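Local structure of N-hydroxyarylamine O-acetyltransferase (Bacillus cereus, 4DMO) at residues Val96-Ala99 and Ala100-Ile103; Val126-Gly129 and Ser130-Pro133; Ser146-Gly149 and Asp150-Ile153; Ala201-Ile204 and Ile205-Glu209. The protein acetylates arylamines as an active arylamine N-acetyltransferase and probably also transfers acetyl groups to the oxygen of N-hydroxyarylamines. All blocks are in the same frame, centred on the assembly; numbering follows the deposited sequence.

Contact 1: Val96-Ala99 and Ala100-Ile103. With KH2 (3-(1-methylpiperidinium-1-yl)propane-1-sulfonate), chain C.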
ATOM      1  N   VAL A  96      -5.671 -11.318  -0.153  1.00 21.33           N
ATOM      2  CA  VAL A  96      -6.664 -10.461   0.497  1.00 13.49           C
ATOM      3  C   VAL A  96      -7.996 -11.202   0.639  1.00 19.42           C
ATOM      4  O   VAL A  96      -8.328 -12.089  -0.162  1.00 16.32           O
ATOM      5  CB  VAL A  96      -6.904  -9.143  -0.299  1.00 21.55           C
ATOM      6  CG1 VAL A  96      -8.010  -8.270   0.368  1.00 21.27           C
ATOM      7  CG2 VAL A  96      -5.615  -8.358  -0.424  1.00 22.66           C
ATOM      8  N   TYR A  97      -8.735 -10.840   1.684  1.00 21.20           N
ATOM      9  CA  TYR A  97     -10.052 -11.397   1.928  1.00 26.30           C
ATOM     10  C   TYR A  97     -11.096 -10.340   1.673  1.00 31.01           C
ATOM     11  O   TYR A  97     -10.920  -9.172   2.006  1.00 26.17           O
ATOM     12  CB  TYR A  97     -10.183 -11.878   3.359  1.00 28.00           C
ATOM     13  CG  TYR A  97     -11.448 -12.670   3.640  1.00 36.23           C
ATOM     14  CD1 TYR A  97     -11.550 -13.998   3.225  1.00 27.70           C
ATOM     15  CD2 TYR A  97     -12.520 -12.112   4.358  1.00 35.73           C
ATOM     16  CE1 TYR A  97     -12.666 -14.744   3.485  1.00 31.53           C
ATOM     17  CE2 TYR A  97     -13.662 -12.866   4.628  1.00 35.45           C
ATOM     18  CZ  TYR A  97     -13.725 -14.185   4.182  1.00 39.94           C
ATOM     19  OH  TYR A  97     -14.829 -14.979   4.425  1.00 45.05           O
ATOM     20  N   ASN A  98     -12.184 -10.759   1.061  1.00 20.87           N
ATOM     21  CA  ASN A  98     -13.250  -9.853   0.775  1.00 29.00           C
ATOM     22  C   ASN A  98     -14.330 -10.087   1.789  1.00 32.48           C
ATOM     23  O   ASN A  98     -15.235 -10.872   1.558  1.00 44.01           O
ATOM     24  CB  ASN A  98     -13.756 -10.091  -0.632  1.00 37.36           C
ATOM     25  CG  ASN A  98     -14.555  -8.928  -1.155  1.00 41.48           C
ATOM     26  OD1 ASN A  98     -15.704  -8.730  -0.770  1.00 47.69           O
ATOM     27  ND2 ASN A  98     -13.939  -8.130  -2.019  1.00 48.80           N
ATOM     28  N   ALA A  99     -14.192  -9.438   2.934  1.00 34.72           N
ATOM     29  CA  ALA A  99     -15.135  -9.584   4.029  1.00 37.24           C
ATOM     30  C   ALA A  99     -16.577  -9.359   3.582  1.00 36.07           C
ATOM     31  O   ALA A  99     -17.470 -10.112   3.974  1.00 46.53           O
ATOM     32  CB  ALA A  99     -14.780  -8.632   5.151  1.00 33.20           C
ATOM     33  N   ALA A 100     -16.810  -8.348   2.751  1.00 38.14           N
ATOM     34  CA  ALA A 100     -18.166  -8.077   2.260  1.00 42.61           C
ATOM     35  C   ALA A 100     -18.819  -9.370   1.790  1.00 52.17           C
ATOM     36  O   ALA A 100     -19.771  -9.862   2.412  1.00 50.53           O
ATOM     37  CB  ALA A 100     -18.141  -7.065   1.115  1.00 45.18           C
ATOM     38  N   ASN A 101     -18.269  -9.938   0.717  1.00 47.53           N
ATOM     39  CA  ASN A 101     -18.864 -11.098   0.064  1.00 44.07           C
ATOM     40  C   ASN A 101     -18.427 -12.428   0.663  1.00 39.95           C
ATOM     41  O   ASN A 101     -18.738 -13.488   0.127  1.00 48.15           O
ATOM     42  CB  ASN A 101     -18.524 -11.075  -1.430  1.00 48.73           C
ATOM     43  CG  ASN A 101     -19.213  -9.948  -2.163  1.00 57.00           C
ATOM     44  OD1 ASN A 101     -20.353 -10.089  -2.606  1.00 71.70           O
ATOM     45  ND2 ASN A 101     -18.528  -8.818  -2.291  1.00 59.16           N
ATOM     46  N   SER A 102     -17.732 -12.372   1.793  1.00 43.14           N
ATOM     47  CA  SER A 102     -17.253 -13.575   2.461  1.00 43.21           C
ATOM     48  C   SER A 102     -16.534 -14.537   1.504  1.00 35.92           C
ATOM     49  O   SER A 102     -16.909 -15.689   1.369  1.00 36.97           O
ATOM     50  CB  SER A 102     -18.423 -14.309   3.134  1.00 36.97           C
ATOM     51  OG  SER A 102     -18.986 -13.541   4.182  1.00 48.21           O
ATOM     52  N   ILE A 103     -15.478 -14.073   0.859  1.00 37.88           N
ATOM     53  CA  ILE A 103     -14.709 -14.943  -0.021  1.00 33.03           C
ATOM     54  C   ILE A 103     -13.349 -14.319  -0.219  1.00 36.32           C
ATOM     55  O   ILE A 103     -13.177 -13.130   0.029  1.00 25.46           O
ATOM     56  CB  ILE A 103     -15.340 -15.065  -1.426  1.00 39.87           C
ATOM     57  CG1 ILE A 103     -15.647 -13.677  -1.983  1.00 33.95           C
ATOM     58  CG2 ILE A 103     -16.600 -15.918  -1.406  1.00 42.99           C
ATOM     59  CD1 ILE A 103     -15.831 -13.671  -3.444  1.00 31.31           C
TER
HETATM   60  S   KH2 C 301     -14.297 -12.248   9.168  1.00 58.87           S
HETATM   61  C1  KH2 C 301     -14.105 -13.432   7.876  1.00 62.26           C
HETATM   62  O1  KH2 C 301     -14.647 -10.937   8.678  1.00 66.24           O
HETATM   63  N2  KH2 C 301     -12.212 -16.707   7.527  1.00 54.59           N
HETATM   64  O2  KH2 C 301     -13.122 -12.099   9.997  1.00 66.83           O
HETATM   65  C4  KH2 C 301     -13.743 -14.835   8.208  1.00 42.77           C
HETATM   66  O4  KH2 C 301     -15.322 -12.604  10.128  1.00 78.04           O
HETATM   67  C7  KH2 C 301     -12.533 -15.329   7.516  1.00 58.36           C
HETATM   68  C11 KH2 C 301     -11.823 -17.110   8.833  1.00 48.92           C
HETATM   69  C12 KH2 C 301     -10.709 -18.281   6.362  1.00 56.25           C
HETATM   70  C13 KH2 C 301     -13.050 -18.432   6.046  1.00 58.39           C
HETATM   71  C14 KH2 C 301     -11.867 -19.203   6.519  1.00 59.71           C
HETATM   72  C15 KH2 C 301     -13.350 -17.460   7.133  1.00 54.14           C
HETATM   73  C16 KH2 C 301     -11.140 -16.879   6.590  1.00 51.18           C
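Y97 and the backbone of S102 and I103 meet at the tyrosine ring. I103 O lies over one face of that ring, 3.7 Å from CD1 and offset toward the rim. The bound sulfonate compound KH2 takes the opposite face. Its C1 comes within 3.3 Å of Y97 CE2, and its C7 sits near CZ. The ring is thus held between a peptide carbonyl and the propyl chain of the ligand. Y97 OH, at the end of the side chain, comes within 3.4 Å of S102 C. With CG anti to the backbone N (chi1 -171°), the ring lies beside the returning chain. W104 meets the same ring edge-to-face, and both tryptophan and tyrosine belong to the KH2 pocket with W182, T183 and L184.

The backbone here is a beta hairpin. It joins strand 88-98 to strand 103-117 through a type I turn from A99 to S102. S102 and I103 both face N98, which makes a G1 beta bulge. N98 and I103 form an antiparallel hydrogen-bonded pair: N98 N donates to I103 O at 2.8 Å, and I103 N returns a longer bond to N98 O.

N98 and N101 lie side by side and point the same way, their amide planes 45° apart. N98 OD1 accepts two bonds from N101. The backbone N of N101 approaches in the carbonyl plane at 3.2 Å. N101 ND2 comes from above that plane, also at 3.2 Å, and its N-H points almost straight at the oxygen (170°).

Contact 2: Val126-Gly129 and Ser130-Pro133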
ATOM      1  N   VAL A 126       2.041  -0.472   3.753  1.00 14.02           N
ATOM      2  CA  VAL A 126       1.783   0.836   3.161  1.00 15.29           C
ATOM      3  C   VAL A 126       0.982   0.761   1.841  1.00 16.35           C
ATOM      4  O   VAL A 126       0.749   1.797   1.194  1.00  9.03           O
ATOM      5  CB  VAL A 126       3.105   1.594   2.934  1.00 13.20           C
ATOM      6  CG1 VAL A 126       3.806   1.755   4.264  1.00 16.77           C
ATOM      7  CG2 VAL A 126       3.983   0.843   1.948  1.00 11.39           C
ATOM      8  N   GLY A 127       0.497  -0.439   1.490  1.00 15.06           N
ATOM      9  CA  GLY A 127      -0.107  -0.650   0.190  1.00 14.16           C
ATOM     10  C   GLY A 127      -1.500  -1.224   0.118  1.00 16.58           C
ATOM     11  O   GLY A 127      -2.000  -1.506  -0.978  1.00 22.58           O
ATOM     12  N   PHE A 128      -2.137  -1.374   1.261  1.00 17.29           N
ATOM     13  CA  PHE A 128      -3.431  -2.060   1.345  1.00 22.82           C
ATOM     14  C   PHE A 128      -4.549  -1.061   1.150  1.00 19.62           C
ATOM     15  O   PHE A 128      -5.384  -0.872   2.040  1.00 15.62           O
ATOM     16  CB  PHE A 128      -3.594  -2.721   2.734  1.00 17.38           C
ATOM     17  CG  PHE A 128      -4.736  -3.702   2.839  1.00 18.74           C
ATOM     18  CD1 PHE A 128      -5.420  -3.854   4.028  1.00 24.85           C
ATOM     19  CD2 PHE A 128      -5.105  -4.490   1.764  1.00 18.82           C
ATOM     20  CE1 PHE A 128      -6.471  -4.775   4.149  1.00 23.62           C
ATOM     21  CE2 PHE A 128      -6.141  -5.400   1.878  1.00 23.43           C
ATOM     22  CZ  PHE A 128      -6.819  -5.545   3.085  1.00 21.87           C
ATOM     23  N   GLY A 129      -4.584  -0.438  -0.016  1.00 12.46           N
ATOM     24  CA  GLY A 129      -5.555   0.616  -0.282  1.00 12.75           C
ATOM     25  C   GLY A 129      -5.473   1.732   0.749  1.00 13.56           C
ATOM     26  O   GLY A 129      -4.401   2.248   1.042  1.00 16.79           O
ATOM     27  N   SER A 130      -6.615   2.132   1.283  1.00 14.91           N
ATOM     28  CA  SER A 130      -6.658   3.126   2.346  1.00 16.48           C
ATOM     29  C   SER A 130      -6.694   2.472   3.744  1.00 17.86           C
ATOM     30  O   SER A 130      -6.756   3.151   4.765  1.00 19.37           O
ATOM     31  CB  SER A 130      -7.903   3.992   2.157  1.00 23.12           C
ATOM     32  OG  SER A 130      -9.067   3.197   2.296  1.00 28.09           O
ATOM     33  N   TYR A 131      -6.601   1.154   3.799  1.00 16.31           N
ATOM     34  CA  TYR A 131      -6.631   0.448   5.067  1.00 15.08           C
ATOM     35  C   TYR A 131      -5.247   0.379   5.684  1.00 19.75           C
ATOM     36  O   TYR A 131      -4.670  -0.689   5.842  1.00 21.46           O
ATOM     37  CB  TYR A 131      -7.222  -0.945   4.854  1.00 19.52           C
ATOM     38  CG  TYR A 131      -8.687  -0.852   4.462  1.00 22.96           C
ATOM     39  CD1 TYR A 131      -9.591  -0.259   5.301  1.00 25.12           C
ATOM     40  CD2 TYR A 131      -9.148  -1.334   3.256  1.00 28.92           C
ATOM     41  CE1 TYR A 131     -10.924  -0.160   4.967  1.00 28.91           C
ATOM     42  CE2 TYR A 131     -10.474  -1.229   2.905  1.00 30.59           C
ATOM     43  CZ  TYR A 131     -11.358  -0.638   3.767  1.00 30.95           C
ATOM     44  OH  TYR A 131     -12.698  -0.529   3.453  1.00 40.63           O
ATOM     45  N   LEU A 132      -4.712   1.542   6.039  1.00 16.77           N
ATOM     46  CA  LEU A 132      -3.309   1.642   6.381  1.00 12.55           C
ATOM     47  C   LEU A 132      -3.095   1.825   7.877  1.00 19.81           C
ATOM     48  O   LEU A 132      -3.657   2.722   8.490  1.00 18.19           O
ATOM     49  CB  LEU A 132      -2.672   2.807   5.605  1.00 13.12           C
ATOM     50  CG  LEU A 132      -2.722   2.726   4.054  1.00 16.74           C
ATOM     51  CD1 LEU A 132      -2.172   4.014   3.393  1.00 16.17           C
ATOM     52  CD2 LEU A 132      -1.958   1.472   3.509  1.00 12.38           C
ATOM     53  N   PRO A 133      -2.228   0.997   8.461  1.00 18.39           N
ATOM     54  CA  PRO A 133      -1.946   1.124   9.893  1.00 22.16           C
ATOM     55  C   PRO A 133      -1.167   2.406  10.239  1.00 21.22           C
ATOM     56  O   PRO A 133      -1.195   2.810  11.392  1.00 20.09           O
ATOM     57  CB  PRO A 133      -1.108  -0.128  10.202  1.00 20.26           C
ATOM     58  CG  PRO A 133      -1.348  -1.072   9.069  1.00 25.71           C
ATOM     59  CD  PRO A 133      -1.555  -0.173   7.867  1.00 18.24           C
TER
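A type II' beta turn from F128 to Y131 folds the loop between strands 120-124 and 137-138 back on itself. It lies near the middle of the protein: the centre of the contact is about 5 Å from the centre of the chain. Y131 N closes the turn with a bond to F128 O at 2.9 Å, tilted 29° from the carbonyl plane. G129 has positive phi, as the second position of this turn type requires. F128 and Y131 are each also the centre of an inverse gamma turn.

The two aromatic side chains come off the same side of the turn. The two rings are set obliquely, planes 51° apart and centroids 5.9 Å apart. The touch is made by Y131 CB, 3.5 Å from F128 CD1. F128 CG is anti to the backbone N (chi1 -167°), which carries its ring alongside the Y131 CB. The F128 ring also meets Y186 edge-to-face.

L132 folds back over the first half of the loop. Its side chain also touches A35 of helix 27-37 and L222 of strand 218-223. CG lies 3.5 Å from G129 O, while the CD2 methyl rests 3.5 Å from V126 C and 3.6 Å from F128 N.

Contact 3: Ser146-Gly149 and Asp150-Ile153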
ATOM      1  N   SER A 146      -4.961   3.690  14.293  1.00 30.98           N
ATOM      2  CA  SER A 146      -4.671   4.717  13.313  1.00 28.68           C
ATOM      3  C   SER A 146      -5.980   5.374  12.935  1.00 23.51           C
ATOM      4  O   SER A 146      -7.040   4.885  13.305  1.00 24.86           O
ATOM      5  CB  SER A 146      -3.998   4.083  12.093  1.00 34.43           C
ATOM      6  OG  SER A 146      -4.870   4.059  10.969  1.00 26.85           O
ATOM      7  N   ALA A 147      -5.915   6.487  12.209  1.00 23.74           N
ATOM      8  CA  ALA A 147      -7.131   7.137  11.721  1.00 20.88           C
ATOM      9  C   ALA A 147      -7.909   6.291  10.696  1.00 27.31           C
ATOM     10  O   ALA A 147      -9.077   6.603  10.367  1.00 21.69           O
ATOM     11  CB  ALA A 147      -6.789   8.472  11.123  1.00 22.81           C
ATOM     12  N   THR A 148      -7.280   5.250  10.137  1.00 24.12           N
ATOM     13  CA  THR A 148      -8.014   4.414   9.174  1.00 27.45           C
ATOM     14  C   THR A 148      -8.716   3.226   9.860  1.00 17.99           C
ATOM     15  O   THR A 148      -9.559   2.572   9.257  1.00 25.44           O
ATOM     16  CB  THR A 148      -7.108   3.888   8.054  1.00 19.90           C
ATOM     17  OG1 THR A 148      -6.207   2.896   8.570  1.00 17.06           O
ATOM     18  CG2 THR A 148      -6.322   5.037   7.435  1.00 16.28           C
ATOM     19  N   GLY A 149      -8.384   2.959  11.120  1.00 23.34           N
ATOM     20  CA  GLY A 149      -9.007   1.854  11.825  1.00 21.82           C
ATOM     21  C   GLY A 149      -8.041   1.178  12.747  1.00 20.12           C
ATOM     22  O   GLY A 149      -6.951   1.706  12.976  1.00 21.61           O
ATOM     23  N   ASP A 150      -8.440   0.024  13.297  1.00 23.39           N
ATOM     24  CA  ASP A 150      -7.571  -0.734  14.213  1.00 24.26           C
ATOM     25  C   ASP A 150      -6.953  -1.946  13.502  1.00 23.39           C
ATOM     26  O   ASP A 150      -7.626  -2.559  12.687  1.00 20.77           O
ATOM     27  CB  ASP A 150      -8.374  -1.226  15.424  1.00 32.34           C
ATOM     28  CG  ASP A 150      -8.645  -0.131  16.447  1.00 42.50           C
ATOM     29  OD1 ASP A 150      -8.981   1.004  16.043  1.00 39.09           O
ATOM     30  OD2 ASP A 150      -8.499  -0.420  17.662  1.00 42.57           O
ATOM     31  N   TYR A 151      -5.702  -2.299  13.828  1.00 19.98           N
ATOM     32  CA  TYR A 151      -5.002  -3.380  13.132  1.00 24.99           C
ATOM     33  C   TYR A 151      -4.200  -4.241  14.074  1.00 23.98           C
ATOM     34  O   TYR A 151      -3.589  -3.727  14.996  1.00 25.68           O
ATOM     35  CB  TYR A 151      -4.041  -2.810  12.072  1.00 21.40           C
ATOM     36  CG  TYR A 151      -4.743  -2.003  11.027  1.00 21.08           C
ATOM     37  CD1 TYR A 151      -5.055  -0.666  11.246  1.00 20.23           C
ATOM     38  CD2 TYR A 151      -5.145  -2.585   9.833  1.00 21.56           C
ATOM     39  CE1 TYR A 151      -5.715   0.081  10.276  1.00 20.68           C
ATOM     40  CE2 TYR A 151      -5.824  -1.846   8.865  1.00 18.68           C
ATOM     41  CZ  TYR A 151      -6.088  -0.508   9.099  1.00 17.09           C
ATOM     42  OH  TYR A 151      -6.762   0.227   8.155  1.00 16.63           O
ATOM     43  N   ARG A 152      -4.196  -5.553  13.839  1.00 23.11           N
ATOM     44  CA  ARG A 152      -3.415  -6.469  14.665  1.00 20.75           C
ATOM     45  C   ARG A 152      -3.105  -7.722  13.879  1.00 18.69           C
ATOM     46  O   ARG A 152      -3.854  -8.130  12.974  1.00 17.75           O
ATOM     47  CB  ARG A 152      -4.176  -6.843  15.960  1.00 23.25           C
ATOM     48  CG  ARG A 152      -5.137  -8.012  15.797  1.00 27.74           C
ATOM     49  CD  ARG A 152      -6.010  -8.295  17.031  1.00 34.83           C
ATOM     50  NE  ARG A 152      -7.143  -9.177  16.706  1.00 32.65           N
ATOM     51  CZ  ARG A 152      -8.142  -9.480  17.543  1.00 38.00           C
ATOM     52  NH1 ARG A 152      -8.160  -8.979  18.778  1.00 38.06           N
ATOM     53  NH2 ARG A 152      -9.139 -10.267  17.150  1.00 28.15           N
ATOM     54  N   ILE A 153      -2.027  -8.371  14.271  1.00 20.47           N
ATOM     55  CA  ILE A 153      -1.636  -9.615  13.631  1.00 24.74           C
ATOM     56  C   ILE A 153      -1.990 -10.800  14.517  1.00 21.92           C
ATOM     57  O   ILE A 153      -1.870 -10.720  15.728  1.00 24.50           O
ATOM     58  CB  ILE A 153      -0.125  -9.626  13.400  1.00 25.37           C
ATOM     59  CG1 ILE A 153       0.240  -8.580  12.336  1.00 22.10           C
ATOM     60  CG2 ILE A 153       0.335 -11.027  13.023  1.00 27.08           C
ATOM     61  CD1 ILE A 153       1.712  -8.474  12.114  1.00 27.29           C
TER
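Y151 turns its side chain back along its own chain toward T148. CB leads to a ring whose CG is anti to the carbonyl carbon (chi1 -60°). CD1 then passes 3.5 Å from G149 O. CE1 lies 3.3 Å from T148 OG1 and 3.4 Å from G149 O. At the tip, OH donates to T148 OG1 at 2.8 Å. That oxygen lies at the ring edge, near the ring plane, and the two side chains cross at about a right angle.

T148 OG1 has another strong partner, L132 O of the neighbouring loop. S146 OG is bonded to L132 O as well. It also accepts from T148 N at 2.8 Å, which makes an ST turn. The S146-G149 backbone is a type I beta turn, closed by G149 N to S146 O. S146 N returns a bond to G149 O. The turn is the two-residue connection of a beta hairpin between strands 144-146 and 149-158.

Strand 149-158 lies between strands 144-146 and 163-168 in the eight-stranded antiparallel sheet. D150 is salt-bridged to R168 at the end of strand 163-168. Y151 packs on M167 of that strand and on Y131 of the adjoining loop.

Contact 4: Ala201-Ile204 and Ile205-Glu209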
ATOM      1  N   ALA A 201       2.548 -11.424  -8.572  1.00 20.44           N
ATOM      2  CA  ALA A 201       1.337 -10.813  -8.024  1.00 18.64           C
ATOM      3  C   ALA A 201       0.795  -9.803  -9.039  1.00 18.79           C
ATOM      4  O   ALA A 201      -0.415  -9.721  -9.300  1.00 20.16           O
ATOM      5  CB  ALA A 201       1.636 -10.146  -6.673  1.00 20.56           C
ATOM      6  N   GLN A 202       1.701  -9.043  -9.636  1.00 17.97           N
ATOM      7  CA  GLN A 202       1.318  -8.102 -10.687  1.00 21.12           C
ATOM      8  C   GLN A 202       0.582  -8.787 -11.826  1.00 21.25           C
ATOM      9  O   GLN A 202      -0.501  -8.358 -12.211  1.00 20.01           O
ATOM     10  CB  GLN A 202       2.549  -7.366 -11.244  1.00 19.10           C
ATOM     11  CG  GLN A 202       2.197  -6.260 -12.272  1.00 20.26           C
ATOM     12  CD  GLN A 202       3.369  -5.313 -12.545  1.00 19.97           C
ATOM     13  OE1 GLN A 202       3.290  -4.104 -12.271  1.00 15.99           O
ATOM     14  NE2 GLN A 202       4.452  -5.851 -13.098  1.00 20.87           N
ATOM     15  N   LYS A 203       1.173  -9.857 -12.339  1.00 16.91           N
ATOM     16  CA  LYS A 203       0.591 -10.576 -13.445  1.00 20.70           C
ATOM     17  C   LYS A 203      -0.787 -11.011 -13.052  1.00 18.00           C
ATOM     18  O   LYS A 203      -1.725 -10.884 -13.837  1.00 26.75           O
ATOM     19  CB  LYS A 203       1.460 -11.782 -13.831  1.00 25.51           C
ATOM     20  CG  LYS A 203       1.074 -12.462 -15.166  1.00 35.95           C
ATOM     21  CD  LYS A 203       1.929 -13.736 -15.461  1.00 43.49           C
ATOM     22  CE  LYS A 203       1.494 -14.506 -16.750  1.00 40.01           C
ATOM     23  NZ  LYS A 203       1.829 -13.783 -18.044  1.00 34.89           N
ATOM     24  N   ILE A 204      -0.919 -11.545 -11.843  1.00 21.90           N
ATOM     25  CA  ILE A 204      -2.211 -11.996 -11.355  1.00 15.87           C
ATOM     26  C   ILE A 204      -3.213 -10.844 -11.342  1.00 17.68           C
ATOM     27  O   ILE A 204      -4.312 -10.956 -11.880  1.00 19.29           O
ATOM     28  CB  ILE A 204      -2.086 -12.609  -9.946  1.00 20.77           C
ATOM     29  CG1 ILE A 204      -1.378 -13.957 -10.041  1.00 21.77           C
ATOM     30  CG2 ILE A 204      -3.456 -12.788  -9.322  1.00 20.14           C
ATOM     31  CD1 ILE A 204      -0.728 -14.402  -8.763  1.00 22.17           C
ATOM     32  N   ILE A 205      -2.840  -9.731 -10.729  1.00 18.67           N
ATOM     33  CA  ILE A 205      -3.748  -8.594 -10.624  1.00 22.21           C
ATOM     34  C   ILE A 205      -4.001  -7.951 -12.017  1.00 21.32           C
ATOM     35  O   ILE A 205      -5.120  -7.523 -12.328  1.00 20.54           O
ATOM     36  CB  ILE A 205      -3.200  -7.532  -9.597  1.00 26.49           C
ATOM     37  CG1 ILE A 205      -3.211  -8.080  -8.147  1.00 15.90           C
ATOM     38  CG2 ILE A 205      -3.980  -6.242  -9.686  1.00 15.98           C
ATOM     39  CD1 ILE A 205      -4.548  -8.560  -7.629  1.00 18.84           C
ATOM     40  N   VAL A 206      -3.003  -7.913 -12.888  1.00 17.94           N
ATOM     41  CA  VAL A 206      -3.288  -7.445 -14.252  1.00 21.05           C
ATOM     42  C   VAL A 206      -4.242  -8.360 -15.066  1.00 22.58           C
ATOM     43  O   VAL A 206      -5.137  -7.874 -15.778  1.00 14.32           O
ATOM     44  CB  VAL A 206      -1.999  -7.257 -15.068  1.00 22.55           C
ATOM     45  CG1 VAL A 206      -2.339  -7.091 -16.580  1.00 20.79           C
ATOM     46  CG2 VAL A 206      -1.240  -6.036 -14.560  1.00 21.25           C
ATOM     47  N   GLU A 207      -4.044  -9.674 -14.958  1.00 21.21           N
ATOM     48  CA  GLU A 207      -4.655 -10.644 -15.890  1.00 23.34           C
ATOM     49  C   GLU A 207      -5.905 -11.344 -15.371  1.00 26.71           C
ATOM     50  O   GLU A 207      -6.879 -11.514 -16.097  1.00 30.94           O
ATOM     51  CB  GLU A 207      -3.629 -11.701 -16.299  1.00 20.66           C
ATOM     52  CG  GLU A 207      -2.499 -11.150 -17.182  1.00 28.79           C
ATOM     53  CD  GLU A 207      -1.362 -12.139 -17.395  1.00 30.53           C
ATOM     54  OE1 GLU A 207      -1.431 -13.246 -16.846  1.00 33.65           O
ATOM     55  OE2 GLU A 207      -0.385 -11.803 -18.089  1.00 26.00           O
ATOM     56  N   HIS A 208      -5.875 -11.789 -14.131  1.00 28.18           N
ATOM     57  CA  HIS A 208      -6.972 -12.596 -13.618  1.00 27.85           C
ATOM     58  C   HIS A 208      -8.294 -11.905 -13.890  1.00 33.02           C
ATOM     59  O   HIS A 208      -8.375 -10.688 -13.868  1.00 29.62           O
ATOM     60  CB  HIS A 208      -6.784 -12.849 -12.145  1.00 30.05           C
ATOM     61  CG  HIS A 208      -7.578 -13.996 -11.618  1.00 40.82           C
ATOM     62  ND1 HIS A 208      -8.959 -13.986 -11.574  1.00 33.66           N
ATOM     63  CD2 HIS A 208      -7.191 -15.175 -11.070  1.00 33.13           C
ATOM     64  CE1 HIS A 208      -9.389 -15.110 -11.027  1.00 36.27           C
ATOM     65  NE2 HIS A 208      -8.336 -15.849 -10.711  1.00 44.41           N
ATOM     66  N   GLU A 209      -9.325 -12.690 -14.180  1.00 36.09           N
ATOM     67  CA  GLU A 209     -10.619 -12.153 -14.586  1.00 32.43           C
ATOM     68  C   GLU A 209     -11.376 -11.619 -13.383  1.00 30.07           C
ATOM     69  O   GLU A 209     -12.190 -10.710 -13.478  1.00 30.02           O
ATOM     70  CB  GLU A 209     -11.462 -13.270 -15.225  1.00 35.76           C
ATOM     71  CG  GLU A 209     -10.985 -13.749 -16.581  1.00 48.07           C
ATOM     72  CD  GLU A 209      -9.805 -14.742 -16.505  1.00 70.99           C
ATOM     73  OE1 GLU A 209      -9.244 -14.987 -15.392  1.00 53.69           O
ATOM     74  OE2 GLU A 209      -9.478 -15.326 -17.571  1.00 55.30           O
TER
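K203 and E207 form a salt bridge one turn apart on helix 195-207. K203 NZ donates to E207 OE2 at 3.0 Å, on the syn lone pair of that oxygen. The lysine chain is extended up to CE and then bends (chi4 71°), bringing NZ back to the carboxylate. The glutamate reaches across it, with OE1 3.2 Å from K203 CE. Both residues are exposed, so the pair lies on the outer side of the helix.

The backbone acceptors are taken up in order by regular i to i+4 bonds. A201 O accepts from I205 N and Q202 O from V206 N. Next, K203 O accepts from E207 N at 2.8 Å. I204 O receives H208 N at 2.9 Å, with a weak extra bond from E207 N. H208 is the first residue to leave helical angles, so the hydrogen bond from its backbone N closes the last turn.

Past this point, backbone oxygens of the last turn and of H208 are bonded by side chains of the following loop. I205 O accepts from S211 OG. N214 ND2 bonds both V206 O and H208 O, bridging the helix end. H208 ND1 is bonded to G210 N. Q202 NE2 donates to K51 O.

Toward strand 103-117, I204, I205 and H208 touch V106, while A201 meets I111 of the same strand. Y72 of helix 71-84 touches Q202 and I205. I45 of helix 43-46 packs against I205 and V206.

How the contacts relate
The four contacts follow one another along the chain without interleaving. Contacts 1 and 3 are about 18 Å apart between centres and sit at hairpins of the same eight-stranded antiparallel sheet. Along the chain, contact 2 comes between them, in the loop between strands 120-124 and 137-138. It touches contact 1 where V96 CG1 meets F128 CE2 at 3.7 Å, and contact 3 through L132 and P133. This loop thus joins the ligand-binding hairpin of contact 1 to the edge-strand hairpin of contact 3. Contact 4 packs from helix 195-207 on strand 103-117, its centre about 27 Å from that of contact 3, on the opposite side of the chain's centre.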